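Local coordinates for PhnB-like domain-containing protein (Pseudomonas aeruginosa, PDB 1U69) that is of unknown function but has a glyoxalase-clan, PhnB-like fold and has been proposed as a potential drug-resistance protein, at residues A17-T22 with D112-S117. Sequence-based numbering, arbitrary orientation.
Sequences ALEAAT and DKWGIS
The two βαβββ halves of this glyoxalase-clan chain meet here: the helix of the first, 17-27, rests on the hairpin turn between strands 109-111 and 117-122 of the second, with W114 packed against A20. The methyl group of A20 makes a CH-pi contact with the indole, CB standing 3.7 Å from the centroid of the six-membered ring and only 7° off its normal. K113 CB lies over the opposite face, sandwiching the ring between helix and turn. The lysine stays extended, CG anti to the backbone N (chi1 178°), and its NZ reaches E19 OE2 at 2.8 Å in a salt bridge on the syn lone pair of that oxygen. The same OE2 sits at the edge of the indole, 3.6 Å from W114 CZ2, with carboxylate and ring planes nearly perpendicular at 84°. A water donates to E19 OE1 (2.9 Å) and accepts from W114 NE1 (3.1 Å). D112 shapes the turn, with OD2 at the indole edge, in its plane. Its OD1 accepts hydrogen bonds from W114 N (2.9 Å), making an Asx turn, and from I116 N on the opposite face of the carboxylate; OD2 is hydrogen-bonded to Y24 OH and W118 NE1. Y13 meets the indole edge-to-face. Apolar contact thus seats the indole on the helix, while E19 holds its N-H through water; E19 and K113 are exposed, so solvent probably weakens their charge pairing.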
# COMPACT_ATOMS: atom_id res chain seq x y z
N ALA A 17 21.64 1.18 14.16
CA ALA A 17 20.23 1.29 13.78
C ALA A 17 19.72 2.72 13.72
O ALA A 17 18.99 3.09 12.80
CB ALA A 17 19.33 0.45 14.71
N LEU A 18 20.09 3.54 14.71
CA LEU A 18 19.62 4.92 14.73
C LEU A 18 20.22 5.72 13.58
O LEU A 18 19.52 6.50 12.95
CB LEU A 18 19.91 5.59 16.08
CG LEU A 18 19.34 7.01 16.26
CD1 LEU A 18 17.83 7.09 15.98
CD2 LEU A 18 19.66 7.51 17.68
N GLU A 19 21.52 5.54 13.32
CA GLU A 19 22.19 6.25 12.24
C GLU A 19 21.55 5.90 10.90
O GLU A 19 21.32 6.78 10.08
CB GLU A 19 23.69 5.93 12.17
CG GLU A 19 24.42 6.69 11.04
CD GLU A 19 25.85 6.22 10.79
OE1 GLU A 19 26.47 5.66 11.73
OE2 GLU A 19 26.36 6.43 9.67
N ALA A 20 21.30 4.60 10.70
CA ALA A 20 20.70 4.11 9.46
C ALA A 20 19.32 4.68 9.27
O ALA A 20 19.02 5.23 8.22
CB ALA A 20 20.65 2.61 9.45
N ALA A 21 18.47 4.56 10.30
CA ALA A 21 17.09 5.03 10.24
C ALA A 21 17.05 6.53 9.94
O ALA A 21 16.23 7.00 9.14
CB ALA A 21 16.38 4.74 11.54
N THR A 22 17.94 7.27 10.59
CA THR A 22 18.02 8.70 10.40
C THR A 22 18.42 9.01 8.96
O THR A 22 17.86 9.91 8.34
CB THR A 22 19.04 9.30 11.37
OG1 THR A 22 18.59 9.09 12.72
CG2 THR A 22 19.11 10.81 11.22
N ASP A 112 23.59 -0.27 0.66
CA ASP A 112 23.88 0.85 1.55
C ASP A 112 25.07 0.56 2.47
O ASP A 112 25.68 -0.51 2.43
CB ASP A 112 22.63 1.34 2.31
CG ASP A 112 22.11 0.38 3.37
OD1 ASP A 112 22.88 -0.47 3.88
OD2 ASP A 112 20.91 0.47 3.78
N LYS A 113 25.39 1.56 3.28
CA LYS A 113 26.53 1.53 4.19
C LYS A 113 26.51 0.34 5.13
O LYS A 113 27.58 -0.11 5.55
CB LYS A 113 26.51 2.83 5.01
CG LYS A 113 27.61 2.96 6.05
CD LYS A 113 27.69 4.38 6.58
CE LYS A 113 28.84 4.53 7.55
NZ LYS A 113 28.74 5.80 8.31
N TRP A 114 25.32 -0.16 5.45
CA TRP A 114 25.12 -1.22 6.45
C TRP A 114 24.91 -2.56 5.76
O TRP A 114 24.66 -3.57 6.42
CB TRP A 114 23.95 -0.82 7.38
CG TRP A 114 24.22 0.53 7.95
CD1 TRP A 114 25.03 0.82 9.01
CD2 TRP A 114 23.81 1.80 7.42
NE1 TRP A 114 25.12 2.18 9.19
CE2 TRP A 114 24.37 2.80 8.23
CE3 TRP A 114 22.99 2.18 6.35
CZ2 TRP A 114 24.15 4.15 8.01
CZ3 TRP A 114 22.78 3.52 6.12
CH2 TRP A 114 23.36 4.49 6.95
N GLY A 115 25.08 -2.57 4.44
CA GLY A 115 25.06 -3.78 3.65
C GLY A 115 23.70 -4.20 3.14
O GLY A 115 23.60 -5.29 2.55
N ILE A 116 22.68 -3.38 3.34
CA ILE A 116 21.32 -3.73 2.92
C ILE A 116 21.16 -3.43 1.44
O ILE A 116 21.62 -2.39 0.96
CB ILE A 116 20.30 -2.97 3.77
CG1 ILE A 116 20.35 -3.52 5.20
CG2 ILE A 116 18.90 -3.06 3.17
CD1 ILE A 116 19.88 -2.58 6.22
N SER A 117 20.51 -4.33 0.72
CA SER A 117 20.31 -4.18 -0.71
C SER A 117 19.08 -3.33 -1.03
O SER A 117 18.00 -3.53 -0.48
CB SER A 117 20.15 -5.54 -1.39
OG SER A 117 21.39 -6.24 -1.50
O HOH W 1 27.59 3.18 10.78